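Uncharacterized protein (PDB 2QS7) is of unknown function but is a putative oxidoreductase of the DsrE/DsrF-like family. Local coordinates at residues S16-K21 with P61-K66; F43-L48 with M109-I114; Q49-R54 with A120-D125; V102-T107 with D124-V129. All coordinates share one frame; numbering follows the deposited sequence.

Interaction 1 of 4, residues S16-K21 with P61-K66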
loop_
_atom_site.group_PDB
_atom_site.type_symbol
_atom_site.label_atom_id
_atom_site.label_comp_id
_atom_site.label_asym_id
_atom_site.label_seq_id
_atom_site.Cartn_x
_atom_site.Cartn_y
_atom_site.Cartn_z
ATOM N N SER A 16 -3.784 -7.402 -1.854
ATOM C CA SER A 16 -3.005 -8.489 -1.218
ATOM C C SER A 16 -3.864 -9.666 -0.778
ATOM O O SER A 16 -5.071 -9.540 -0.569
ATOM C CB SER A 16 -2.213 -7.935 -0.038
ATOM O OG SER A 16 -1.390 -6.855 -0.463
ATOM N N GLY A 17 -3.224 -10.833 -0.672
ATOM C CA GLY A 17 -3.917 -12.045 -0.288
ATOM C C GLY A 17 -3.288 -12.804 0.875
ATOM O O GLY A 17 -3.727 -13.886 1.163
ATOM N N THR A 18 -2.293 -12.237 1.544
ATOM C CA THR A 18 -1.668 -12.889 2.685
ATOM C C THR A 18 -2.490 -12.554 3.926
ATOM O O THR A 18 -3.139 -11.530 3.999
ATOM C CB THR A 18 -0.184 -12.499 2.842
ATOM O OG1 THR A 18 -0.058 -11.070 2.910
ATOM C CG2 THR A 18 0.601 -12.997 1.663
ATOM N N ILE A 19 -2.444 -13.434 4.915
ATOM C CA ILE A 19 -3.256 -13.274 6.110
ATOM C C ILE A 19 -2.922 -12.005 6.881
ATOM O O ILE A 19 -3.825 -11.379 7.413
ATOM C CB ILE A 19 -3.186 -14.537 7.042
ATOM C CG1 ILE A 19 -4.268 -14.502 8.121
ATOM C CG2 ILE A 19 -1.815 -14.690 7.691
ATOM C CD1 ILE A 19 -5.654 -14.580 7.575
ATOM N N ASP A 20 -1.650 -11.623 6.914
ATOM C CA ASP A 20 -1.245 -10.431 7.654
ATOM C C ASP A 20 -1.774 -9.163 7.031
ATOM O O ASP A 20 -1.872 -8.156 7.711
ATOM C CB ASP A 20 0.273 -10.363 7.850
ATOM C CG ASP A 20 1.030 -10.478 6.556
ATOM O OD1 ASP A 20 0.899 -11.547 5.909
ATOM O OD2 ASP A 20 1.768 -9.522 6.208
ATOM N N LYS A 21 -2.142 -9.195 5.753
ATOM C CA LYS A 21 -2.753 -8.025 5.127
ATOM C C LYS A 21 -4.280 -8.106 5.137
ATOM O O LYS A 21 -4.969 -7.097 5.215
ATOM C CB LYS A 21 -2.201 -7.782 3.736
ATOM C CG LYS A 21 -0.723 -7.384 3.777
ATOM C CD LYS A 21 -0.366 -6.373 2.693
ATOM C CE LYS A 21 1.128 -6.048 2.675
ATOM N NZ LYS A 21 1.543 -5.151 1.530
ATOM N N PRO A 61 -3.177 -24.020 5.756
ATOM C CA PRO A 61 -2.889 -22.934 6.707
ATOM C C PRO A 61 -2.677 -21.591 6.012
ATOM O O PRO A 61 -1.948 -21.538 5.019
ATOM C CB PRO A 61 -1.603 -23.411 7.420
ATOM C CG PRO A 61 -1.015 -24.471 6.542
ATOM C CD PRO A 61 -2.169 -25.104 5.829
ATOM N N PRO A 62 -3.302 -20.511 6.530
ATOM C CA PRO A 62 -3.174 -19.176 5.892
ATOM C C PRO A 62 -1.714 -18.794 5.603
ATOM O O PRO A 62 -0.802 -19.209 6.343
ATOM C CB PRO A 62 -3.828 -18.206 6.906
ATOM C CG PRO A 62 -4.096 -19.045 8.170
ATOM C CD PRO A 62 -4.154 -20.477 7.736
ATOM N N GLN A 63 -1.496 -18.016 4.547
ATOM C CA GLN A 63 -0.130 -17.675 4.163
ATOM C C GLN A 63 0.268 -16.307 4.710
ATOM O O GLN A 63 -0.399 -15.340 4.451
ATOM C CB GLN A 63 0.061 -17.756 2.626
ATOM C CG GLN A 63 -1.089 -17.100 1.790
ATOM C CD GLN A 63 -0.695 -16.664 0.348
ATOM O OE1 GLN A 63 0.357 -17.035 -0.181
ATOM N NE2 GLN A 63 -1.555 -15.850 -0.271
ATOM N N ILE A 64 1.339 -16.261 5.495
ATOM C CA ILE A 64 1.908 -15.009 5.987
ATOM C C ILE A 64 2.871 -14.485 4.916
ATOM O O ILE A 64 3.434 -15.252 4.130
ATOM C CB ILE A 64 2.792 -15.210 7.264
ATOM C CG1 ILE A 64 2.012 -15.776 8.444
ATOM C CG2 ILE A 64 3.368 -13.872 7.750
ATOM C CD1 ILE A 64 1.167 -14.725 9.130
ATOM N N ASP A 65 3.066 -13.177 4.888
ATOM C CA ASP A 65 4.045 -12.571 3.997
ATOM C C ASP A 65 5.416 -13.209 4.301
ATOM O O ASP A 65 5.846 -13.229 5.448
ATOM C CB ASP A 65 4.070 -11.052 4.224
ATOM C CG ASP A 65 4.971 -10.301 3.247
ATOM O OD1 ASP A 65 6.001 -10.853 2.811
ATOM O OD2 ASP A 65 4.670 -9.125 2.926
ATOM N N LYS A 66 6.085 -13.720 3.271
ATOM C CA LYS A 66 7.402 -14.318 3.444
ATOM C C LYS A 66 8.398 -13.377 4.147
ATOM O O LYS A 66 9.329 -13.832 4.776
ATOM C CB LYS A 66 7.958 -14.780 2.093
ATOM C CG LYS A 66 7.181 -15.934 1.440
ATOM C CD LYS A 66 7.849 -16.370 0.140
ATOM C CE LYS A 66 7.334 -17.699 -0.372
ATOM N NZ LYS A 66 8.248 -18.227 -1.437
#

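Interaction 2 of 4, residues F43-L48 with M109-I114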
loop_
_atom_site.group_PDB
_atom_site.type_symbol
_atom_site.label_atom_id
_atom_site.label_comp_id
_atom_site.label_asym_id
_atom_site.label_seq_id
_atom_site.Cartn_x
_atom_site.Cartn_y
_atom_site.Cartn_z
ATOM N N PHE A 43 -12.042 -6.093 -4.137
ATOM C CA PHE A 43 -11.083 -7.179 -4.154
ATOM C C PHE A 43 -10.555 -7.399 -5.541
ATOM O O PHE A 43 -11.313 -7.652 -6.465
ATOM C CB PHE A 43 -11.684 -8.454 -3.605
ATOM C CG PHE A 43 -11.949 -8.397 -2.145
ATOM C CD1 PHE A 43 -13.085 -7.768 -1.669
ATOM C CD2 PHE A 43 -11.078 -8.983 -1.235
ATOM C CE1 PHE A 43 -13.359 -7.710 -0.307
ATOM C CE2 PHE A 43 -11.345 -8.921 0.148
ATOM C CZ PHE A 43 -12.496 -8.266 0.602
ATOM N N THR A 44 -9.241 -7.329 -5.669
ATOM C CA THR A 44 -8.583 -7.436 -6.946
ATOM C C THR A 44 -7.325 -8.285 -6.803
ATOM O O THR A 44 -6.824 -8.495 -5.706
ATOM C CB THR A 44 -8.276 -6.023 -7.490
ATOM O OG1 THR A 44 -7.881 -6.125 -8.858
ATOM C CG2 THR A 44 -7.172 -5.309 -6.665
ATOM N N PHE A 45 -6.846 -8.813 -7.906
ATOM C CA PHE A 45 -5.667 -9.677 -7.892
ATOM C C PHE A 45 -5.700 -10.713 -6.793
ATOM O O PHE A 45 -6.605 -11.531 -6.753
ATOM C CB PHE A 45 -4.372 -8.829 -7.867
ATOM C CG PHE A 45 -4.014 -8.261 -9.207
ATOM C CD1 PHE A 45 -4.615 -7.082 -9.666
ATOM C CD2 PHE A 45 -3.124 -8.945 -10.049
ATOM C CE1 PHE A 45 -4.315 -6.577 -10.952
ATOM C CE2 PHE A 45 -2.819 -8.452 -11.326
ATOM C CZ PHE A 45 -3.412 -7.273 -11.777
ATOM N N TRP A 46 -4.741 -10.672 -5.890
ATOM C CA TRP A 46 -4.610 -11.713 -4.872
ATOM C C TRP A 46 -5.743 -11.691 -3.870
ATOM O O TRP A 46 -6.126 -12.725 -3.308
ATOM C CB TRP A 46 -3.265 -11.568 -4.165
ATOM C CG TRP A 46 -2.154 -11.384 -5.113
ATOM C CD1 TRP A 46 -1.284 -10.343 -5.165
ATOM C CD2 TRP A 46 -1.810 -12.255 -6.196
ATOM N NE1 TRP A 46 -0.398 -10.525 -6.200
ATOM C CE2 TRP A 46 -0.709 -11.682 -6.856
ATOM C CE3 TRP A 46 -2.334 -13.462 -6.674
ATOM C CZ2 TRP A 46 -0.104 -12.282 -7.969
ATOM C CZ3 TRP A 46 -1.755 -14.045 -7.777
ATOM C CH2 TRP A 46 -0.636 -13.460 -8.412
ATOM N N GLY A 47 -6.278 -10.502 -3.655
ATOM C CA GLY A 47 -7.382 -10.326 -2.739
ATOM C C GLY A 47 -8.625 -10.959 -3.307
ATOM O O GLY A 47 -9.465 -11.447 -2.578
ATOM N N LEU A 48 -8.763 -10.951 -4.620
ATOM C CA LEU A 48 -9.933 -11.555 -5.231
ATOM C C LEU A 48 -9.850 -13.062 -5.063
ATOM O O LEU A 48 -10.837 -13.743 -4.807
ATOM C CB LEU A 48 -10.004 -11.155 -6.693
ATOM C CG LEU A 48 -11.240 -11.629 -7.426
ATOM C CD1 LEU A 48 -12.491 -11.172 -6.730
ATOM C CD2 LEU A 48 -11.158 -11.078 -8.813
HETATM N N MSE A 109 -10.757 -11.125 -12.578
HETATM C CA MSE A 109 -11.537 -12.351 -12.773
HETATM C C MSE A 109 -11.260 -12.984 -14.122
HETATM O O MSE A 109 -11.263 -14.206 -14.234
HETATM C CB MSE A 109 -13.017 -12.108 -12.573
HETATM C CG MSE A 109 -13.329 -11.855 -11.131
HETATM SE SE MSE A 109 -15.105 -11.275 -10.923
HETATM C CE MSE A 109 -15.998 -12.847 -11.571
ATOM N N GLU A 110 -11.041 -12.161 -15.141
ATOM C CA GLU A 110 -10.666 -12.658 -16.467
ATOM C C GLU A 110 -9.250 -13.230 -16.428
ATOM O O GLU A 110 -9.012 -14.296 -16.973
ATOM C CB GLU A 110 -10.741 -11.550 -17.541
ATOM C CG GLU A 110 -12.169 -11.010 -17.834
ATOM C CD GLU A 110 -12.185 -9.861 -18.849
ATOM N N PHE A 111 -8.313 -12.523 -15.788
ATOM C CA PHE A 111 -6.922 -13.004 -15.693
ATOM C C PHE A 111 -6.800 -14.342 -14.986
ATOM O O PHE A 111 -5.906 -15.119 -15.326
ATOM C CB PHE A 111 -5.944 -12.101 -14.909
ATOM C CG PHE A 111 -5.668 -10.736 -15.501
ATOM C CD1 PHE A 111 -5.956 -10.416 -16.830
ATOM C CD2 PHE A 111 -4.985 -9.791 -14.719
ATOM C CE1 PHE A 111 -5.657 -9.139 -17.339
ATOM C CE2 PHE A 111 -4.663 -8.538 -15.214
ATOM C CZ PHE A 111 -4.993 -8.206 -16.531
ATOM N N PHE A 112 -7.626 -14.596 -13.971
ATOM C CA PHE A 112 -7.529 -15.850 -13.221
ATOM C C PHE A 112 -8.639 -16.853 -13.504
ATOM O O PHE A 112 -8.723 -17.877 -12.843
ATOM C CB PHE A 112 -7.396 -15.538 -11.740
ATOM C CG PHE A 112 -6.114 -14.829 -11.399
ATOM C CD1 PHE A 112 -4.889 -15.500 -11.494
ATOM C CD2 PHE A 112 -6.118 -13.514 -10.999
ATOM C CE1 PHE A 112 -3.697 -14.855 -11.184
ATOM C CE2 PHE A 112 -4.929 -12.849 -10.676
ATOM C CZ PHE A 112 -3.720 -13.520 -10.762
ATOM N N GLY A 113 -9.451 -16.578 -14.519
ATOM C CA GLY A 113 -10.544 -17.461 -14.920
ATOM C C GLY A 113 -11.560 -17.720 -13.834
ATOM O O GLY A 113 -12.065 -18.820 -13.717
ATOM N N ILE A 114 -11.852 -16.706 -13.030
ATOM C CA ILE A 114 -12.816 -16.817 -11.941
ATOM C C ILE A 114 -14.164 -16.336 -12.446
ATOM O O ILE A 114 -14.226 -15.317 -13.139
ATOM C CB ILE A 114 -12.370 -15.930 -10.768
ATOM C CG1 ILE A 114 -10.981 -16.368 -10.285
ATOM C CG2 ILE A 114 -13.416 -15.952 -9.626
ATOM C CD1 ILE A 114 -10.374 -15.419 -9.284
#

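Interaction 3 of 4, residues Q49-R54 with A120-D125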
loop_
_atom_site.group_PDB
_atom_site.type_symbol
_atom_site.label_atom_id
_atom_site.label_comp_id
_atom_site.label_asym_id
_atom_site.label_seq_id
_atom_site.Cartn_x
_atom_site.Cartn_y
_atom_site.Cartn_z
ATOM N N GLN A 49 -8.654 -13.588 -5.183
ATOM C CA GLN A 49 -8.416 -15.025 -4.984
ATOM C C GLN A 49 -8.890 -15.438 -3.588
ATOM O O GLN A 49 -9.502 -16.476 -3.383
ATOM C CB GLN A 49 -6.901 -15.267 -5.021
ATOM C CG GLN A 49 -6.436 -16.520 -5.690
ATOM C CD GLN A 49 -6.310 -16.319 -7.178
ATOM O OE1 GLN A 49 -6.121 -15.179 -7.656
ATOM N NE2 GLN A 49 -6.422 -17.407 -7.925
ATOM N N ALA A 50 -8.592 -14.580 -2.622
ATOM C CA ALA A 50 -8.917 -14.792 -1.223
ATOM C C ALA A 50 -10.428 -14.833 -0.917
ATOM O O ALA A 50 -10.824 -15.353 0.114
ATOM C CB ALA A 50 -8.251 -13.697 -0.392
ATOM N N ILE A 51 -11.268 -14.272 -1.780
ATOM C CA ILE A 51 -12.709 -14.321 -1.556
ATOM C C ILE A 51 -13.420 -15.341 -2.461
ATOM O O ILE A 51 -14.643 -15.314 -2.599
ATOM C CB ILE A 51 -13.394 -12.962 -1.696
ATOM C CG1 ILE A 51 -13.165 -12.344 -3.077
ATOM C CG2 ILE A 51 -12.891 -11.985 -0.632
ATOM C CD1 ILE A 51 -14.091 -11.190 -3.341
ATOM N N THR A 52 -12.659 -16.227 -3.097
ATOM C CA THR A 52 -13.280 -17.313 -3.856
ATOM C C THR A 52 -13.683 -18.337 -2.808
ATOM O O THR A 52 -13.003 -18.461 -1.788
ATOM C CB THR A 52 -12.322 -18.011 -4.864
ATOM O OG1 THR A 52 -11.224 -18.587 -4.158
ATOM C CG2 THR A 52 -11.786 -17.032 -5.910
ATOM N N LYS A 53 -14.800 -19.027 -3.041
ATOM C CA LYS A 53 -15.282 -20.087 -2.144
ATOM C C LYS A 53 -14.210 -21.127 -1.922
ATOM O O LYS A 53 -14.047 -21.619 -0.807
ATOM C CB LYS A 53 -16.506 -20.786 -2.731
ATOM C CG LYS A 53 -17.762 -19.932 -2.763
ATOM C CD LYS A 53 -18.885 -20.685 -3.482
ATOM C CE LYS A 53 -20.147 -19.832 -3.595
ATOM N NZ LYS A 53 -21.218 -20.515 -4.382
ATOM N N ARG A 54 -13.482 -21.465 -2.984
ATOM C CA ARG A 54 -12.405 -22.456 -2.861
ATOM C C ARG A 54 -11.360 -22.028 -1.835
ATOM O O ARG A 54 -10.951 -22.825 -0.995
ATOM C CB ARG A 54 -11.742 -22.781 -4.221
ATOM C CG ARG A 54 -12.496 -23.852 -5.039
ATOM C CD ARG A 54 -11.785 -24.252 -6.334
ATOM N NE ARG A 54 -12.330 -25.493 -6.875
ATOM N N ALA A 120 -17.500 -15.765 -3.021
ATOM C CA ALA A 120 -18.255 -15.853 -1.768
ATOM C C ALA A 120 -19.588 -15.096 -1.920
ATOM O O ALA A 120 -19.698 -14.109 -2.679
ATOM C CB ALA A 120 -17.449 -15.278 -0.605
ATOM N N GLU A 121 -20.585 -15.553 -1.169
ATOM C CA GLU A 121 -21.941 -15.009 -1.233
ATOM C C GLU A 121 -22.010 -13.539 -0.854
ATOM O O GLU A 121 -22.870 -12.813 -1.339
ATOM C CB GLU A 121 -22.874 -15.782 -0.289
ATOM C CG GLU A 121 -22.981 -17.285 -0.596
ATOM C CD GLU A 121 -23.620 -17.600 -1.954
ATOM O OE1 GLU A 121 -24.304 -16.706 -2.514
ATOM O OE2 GLU A 121 -23.458 -18.752 -2.442
ATOM N N PHE A 122 -21.088 -13.113 -0.003
ATOM C CA PHE A 122 -21.104 -11.765 0.496
ATOM C C PHE A 122 -20.617 -10.717 -0.506
ATOM O O PHE A 122 -20.570 -9.553 -0.181
ATOM C CB PHE A 122 -20.395 -11.702 1.859
ATOM C CG PHE A 122 -18.888 -11.616 1.811
ATOM C CD1 PHE A 122 -18.148 -12.014 0.716
ATOM C CD2 PHE A 122 -18.203 -11.225 2.950
ATOM C CE1 PHE A 122 -16.762 -11.927 0.732
ATOM C CE2 PHE A 122 -16.812 -11.156 2.965
ATOM C CZ PHE A 122 -16.101 -11.509 1.855
ATOM N N VAL A 123 -20.232 -11.138 -1.710
ATOM C CA VAL A 123 -19.839 -10.190 -2.751
ATOM C C VAL A 123 -21.125 -9.597 -3.294
ATOM O O VAL A 123 -22.043 -10.318 -3.680
ATOM C CB VAL A 123 -19.063 -10.860 -3.882
ATOM C CG1 VAL A 123 -18.871 -9.906 -5.077
ATOM C CG2 VAL A 123 -17.727 -11.418 -3.341
ATOM N N ASP A 124 -21.193 -8.284 -3.300
ATOM C CA ASP A 124 -22.362 -7.563 -3.760
ATOM C C ASP A 124 -22.379 -7.376 -5.267
ATOM O O ASP A 124 -23.420 -7.441 -5.882
ATOM C CB ASP A 124 -22.422 -6.202 -3.039
ATOM C CG ASP A 124 -22.607 -6.381 -1.550
ATOM O OD1 ASP A 124 -23.615 -7.019 -1.188
ATOM O OD2 ASP A 124 -21.750 -5.956 -0.747
ATOM N N ASP A 125 -21.237 -7.138 -5.884
ATOM C CA ASP A 125 -21.233 -6.924 -7.315
ATOM C C ASP A 125 -19.841 -7.075 -7.890
ATOM O O ASP A 125 -18.864 -7.041 -7.168
ATOM C CB ASP A 125 -21.758 -5.515 -7.638
ATOM C CG ASP A 125 -22.358 -5.414 -9.040
ATOM O OD1 ASP A 125 -22.264 -6.395 -9.842
ATOM O OD2 ASP A 125 -22.943 -4.349 -9.342
#

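Interaction 4 of 4, residues V102-T107 with D124-V129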
loop_
_atom_site.group_PDB
_atom_site.type_symbol
_atom_site.label_atom_id
_atom_site.label_comp_id
_atom_site.label_asym_id
_atom_site.label_seq_id
_atom_site.Cartn_x
_atom_site.Cartn_y
_atom_site.Cartn_z
ATOM N N VAL A 102 -19.118 -4.984 -0.799
ATOM C CA VAL A 102 -18.013 -5.798 -1.250
ATOM C C VAL A 102 -18.124 -5.972 -2.730
ATOM O O VAL A 102 -19.133 -6.481 -3.230
ATOM C CB VAL A 102 -18.046 -7.158 -0.543
ATOM C CG1 VAL A 102 -16.949 -8.099 -1.035
ATOM C CG2 VAL A 102 -17.933 -6.929 0.965
ATOM N N PHE A 103 -17.096 -5.526 -3.428
ATOM C CA PHE A 103 -17.012 -5.605 -4.877
ATOM C C PHE A 103 -15.845 -6.486 -5.301
ATOM O O PHE A 103 -14.819 -6.506 -4.654
ATOM C CB PHE A 103 -16.789 -4.211 -5.466
ATOM C CG PHE A 103 -17.900 -3.256 -5.179
ATOM C CD1 PHE A 103 -19.077 -3.302 -5.914
ATOM C CD2 PHE A 103 -17.803 -2.367 -4.143
ATOM C CE1 PHE A 103 -20.121 -2.443 -5.648
ATOM C CE2 PHE A 103 -18.827 -1.498 -3.873
ATOM C CZ PHE A 103 -19.996 -1.533 -4.633
ATOM N N ALA A 104 -16.032 -7.173 -6.418
ATOM C CA ALA A 104 -15.027 -8.001 -7.031
ATOM C C ALA A 104 -14.619 -7.348 -8.340
ATOM O O ALA A 104 -15.454 -6.887 -9.096
ATOM C CB ALA A 104 -15.602 -9.459 -7.297
ATOM N N CYS A 105 -13.320 -7.323 -8.592
ATOM C CA CYS A 105 -12.729 -6.759 -9.789
ATOM C C CYS A 105 -12.928 -7.628 -11.019
ATOM O O CYS A 105 -12.439 -8.752 -11.073
ATOM C CB CYS A 105 -11.229 -6.641 -9.551
ATOM S SG CYS A 105 -10.246 -6.227 -10.996
ATOM N N SER A 106 -13.607 -7.097 -12.024
ATOM C CA SER A 106 -13.894 -7.856 -13.225
ATOM C C SER A 106 -12.657 -8.179 -14.057
ATOM O O SER A 106 -12.619 -9.228 -14.685
ATOM C CB SER A 106 -14.933 -7.130 -14.074
ATOM O OG SER A 106 -14.493 -5.834 -14.402
ATOM N N THR A 107 -11.643 -7.315 -14.057
ATOM C CA THR A 107 -10.423 -7.561 -14.860
ATOM C C THR A 107 -9.605 -8.746 -14.345
ATOM O O THR A 107 -9.212 -9.621 -15.109
ATOM C CB THR A 107 -9.536 -6.313 -14.938
ATOM O OG1 THR A 107 -10.298 -5.261 -15.515
ATOM C CG2 THR A 107 -8.314 -6.549 -15.828
ATOM N N ASP A 124 -21.193 -8.284 -3.300
ATOM C CA ASP A 124 -22.362 -7.563 -3.760
ATOM C C ASP A 124 -22.379 -7.376 -5.267
ATOM O O ASP A 124 -23.420 -7.441 -5.882
ATOM C CB ASP A 124 -22.422 -6.202 -3.039
ATOM C CG ASP A 124 -22.607 -6.381 -1.550
ATOM O OD1 ASP A 124 -23.615 -7.019 -1.188
ATOM O OD2 ASP A 124 -21.750 -5.956 -0.747
ATOM N N ASP A 125 -21.237 -7.138 -5.884
ATOM C CA ASP A 125 -21.233 -6.924 -7.315
ATOM C C ASP A 125 -19.841 -7.075 -7.890
ATOM O O ASP A 125 -18.864 -7.041 -7.168
ATOM C CB ASP A 125 -21.758 -5.515 -7.638
ATOM C CG ASP A 125 -22.358 -5.414 -9.040
ATOM O OD1 ASP A 125 -22.264 -6.395 -9.842
ATOM O OD2 ASP A 125 -22.943 -4.349 -9.342
ATOM N N VAL A 126 -19.790 -7.258 -9.211
ATOM C CA VAL A 126 -18.555 -7.386 -9.974
ATOM C C VAL A 126 -18.487 -6.114 -10.778
ATOM O O VAL A 126 -19.432 -5.803 -11.511
ATOM C CB VAL A 126 -18.553 -8.601 -10.941
ATOM C CG1 VAL A 126 -17.408 -8.501 -11.951
ATOM C CG2 VAL A 126 -18.448 -9.900 -10.159
ATOM N N VAL A 127 -17.398 -5.369 -10.628
ATOM C CA VAL A 127 -17.277 -4.081 -11.258
ATOM C C VAL A 127 -15.854 -3.835 -11.720
ATOM O O VAL A 127 -14.921 -4.569 -11.388
ATOM C CB VAL A 127 -17.658 -2.971 -10.252
ATOM C CG1 VAL A 127 -19.004 -3.262 -9.613
ATOM C CG2 VAL A 127 -16.622 -2.811 -9.164
ATOM N N GLY A 128 -15.716 -2.794 -12.509
ATOM C CA GLY A 128 -14.424 -2.350 -12.985
ATOM C C GLY A 128 -13.913 -1.169 -12.171
ATOM O O GLY A 128 -14.576 -0.641 -11.272
ATOM N N VAL A 129 -12.716 -0.744 -12.559
ATOM C CA VAL A 129 -11.952 0.336 -11.925
ATOM C C VAL A 129 -12.629 1.638 -11.798
ATOM O O VAL A 129 -12.619 2.235 -10.740
ATOM C CB VAL A 129 -10.598 0.602 -12.706
ATOM C CG1 VAL A 129 -10.317 2.135 -12.964
ATOM C CG2 VAL A 129 -9.455 -0.140 -12.005
#

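Interaction 1 of 4, residues S16-K21 with P61-K66
Asp20, in the first turn of helix 19-34, reaches across to Ile64 and Asp65 of the 61-66 loop. Its CB is directed toward that loop, and a chi1 of 54° sets CG between its own backbone N and carbonyl carbon, with CG 3.9 Å from Asp65 CB. Of the two carboxylate oxygens, OD1 accepts the backbone N-H of Asp65 (N to OD1 2.9 Å) from above the carboxylate plane, 38° out of it, and takes a weak second bond from Thr18 OG1. OD2 passes 3.4 Å from Asp65 CB and is bonded beyond the loop to Trp46 NE1 of the third subunit. Without the carboxylate, as with an alanine here, the Asp65 N-H would probably lose its acceptor and the neighbouring subunit's indole N-H its mate.

The main chains are joined directly by Ile19 N to Gln63 O at 2.8 Å, while Gln63 NE2 gives Gly17 O a weak bond of 3.3 Å. Beside these, Ile19 CB lies 3.7 Å from Pro62 CB, and Ile19 CG2 meets Ile64 CD1 at 3.3 Å, tighter than ordinary van der Waals packing. Pro62 and Ile64 also rest on Met76 and Met75 of helix 72-81, so the loop lies between that helix and the start of helix 19-34, with Tyr68 of the second subunit packed on Thr18.

Interaction 2 of 4, residues F43-L48 with M109-I114
Leu48 and Met109 (modelled as selenomethionine) are the backbone's nearest pair, their CA atoms 7.8 Å apart, so the contact is made mostly by side chains. One segment turns from strand 38-43 into helix 45-50; the other holds the last turn of helix 106-111 and the residues that leave it. That helix closes with a Schellman motif: Ile114 N bonds back to Met109 O at 2.8 Å, a weak bond links Gly113 N to Glu110 O, and Gly113 has the positive phi (59°) of the C-prime residue.

Among the side chains, Leu48, with CG anti to its backbone N (chi1 -175°), sends CD2 across Met109 CG at 3.3 Å, closer than usual for two carbons; the two side chains cross at about a right angle. Ile114 CD1 lies more loosely against Leu48 CG, at 4.3 Å. Phe45 directs CZ at the edge of the Phe111 ring, in its plane, with 3.9 Å to Phe111 CE2. Trp46 brings CZ3 to 3.6 Å from Phe112 CZ, an oblique pair whose ring planes stand 48° apart. The indole N-H is held elsewhere, by Asp20 OD2 of the second subunit, whose Tyr68 stacks on Trp46.

All of this lies where the neighbouring parallel strands 38-43 and 99-105 give way to helices, the carboxyl-end edge of the sheet in an alpha/beta fold. Aromatic contacts continuing into the second subunit make it part of the oligomer interface too.

Interaction 3 of 4, residues Q49-R54 with A120-D125
Ile51 meets Phe122 and Val123 through two branches whose directions are set by its first torsion. A chi1 of 58° places CG1 between the backbone N and the carbonyl carbon, the crowded position, and carries CD1 to Val123 CG2 at 3.6 Å. The other branch, CG2, arrives at the edge of the Phe122 ring near its plane, 4.1 Å from CZ. The isoleucine thus divides its two arms between two residues of the turn; both pairs cross at about a right angle. Lys53 is extended from CG to its tip, whereas Glu121 bends at chi2 (-65°); the combination lets Lys53 NZ come 3.4 Å from Glu121 OE2.

The backbones are nearest at Lys53 and Ala120, 5.2 Å between CA atoms. Ala120 N donates to Ile51 O at 2.9 Å, lying nearly along the C=O axis, and Ala120 CB sits against the same oxygen. Ala120 also begins a type I beta turn, closed by Val123 N to Ala120 O at 3.2 Å. On the opposite segment Thr52 is the N-cap of helix 53-57: its OG1 caps Ser55 N and also gives a bond to Gln49 O at 2.8 Å.

Ile51 and Phe122 further rest on Trp87 and Val91 of helix 87-97. The chemistry thus divides into a firm main-chain bond with apolar packing and, at the surface, a long, weak salt bridge. Lys53 NZ is shared between Glu121 OE2 and, weakly, Glu117 O; given its length and the exposure of Glu121, the ion pair is likely to contribute only modestly.

Interaction 4 of 4, residues V102-T107 with D124-V129
Phe103 pairs with Asp125, Ala104 with Val126 and Cys105 with Val127 in a parallel ladder, and the close packing lies along this line. Ala104 is held twice by strand 125-127: its N donates to Asp125 O at 2.9 Å in the carbonyl plane, and its O receives Val127 N, also at 2.9 Å. Next along, Ser106 N reaches Val127 O at 2.9 Å from above the carbonyl plane, and Ser106 OG adds a weak bond to the same oxygen. CA-H...O contacts from Phe103, Cys105 and Val126 fill the intervals. Of the side chains, Phe103 (chi1 -62°) lays its CD1 obliquely against Val127 CG1 at 3.7 Å and Asp125 CB at 3.9 Å. Cutting the ring back to an alanine would probably open a gap beside Val127 CG1 and Asp125 CB, with the valine side chain less closely held.

The strands twist against each other, their short axes 43° apart overall. On the solvent side, at the start of the ladder, exposed Asp124 adds its side chain to the main-chain bond: OD2 takes Val102 N at 2.8 Å through its anti lone pair, nearly straight at 171°, while OD1 forms a salt bridge with Lys95. Asp124 N and, weakly, Asp125 N share Val102 O. At the other end, Ser106 CB touches Val126 CG1 at 3.5 Å, both residues partly exposed.

Strand 125-127 is outermost in this chain's sheet and completes the beta-alpha-beta unit of strand 99-105 and helix 106-111. Met109 of that helix covers the Ala104-Val126 face, whereas Phe42 of strand 38-43 packs on Phe103 and Val127.

From the N terminus, interaction 1 closes the first loop, bringing the turn after strand 9-14 to the segment before helix 72-81. Interactions 2 and 3 open inside that loop, on helix 45-50 and just beyond, and close far later, so both cross it and each other. Interaction 4 opens only after interaction 1 has closed; it crosses interaction 2 and closes on residues it shares with interaction 3, Asp124 and Asp125. Interactions 2 and 4 meet through Phe43, probably hydrogen-bonded to Phe103 and Cys105. Together the four tie the sheet's 125-127 edge, the helices at its strand ends and the 61-66 loop into one body.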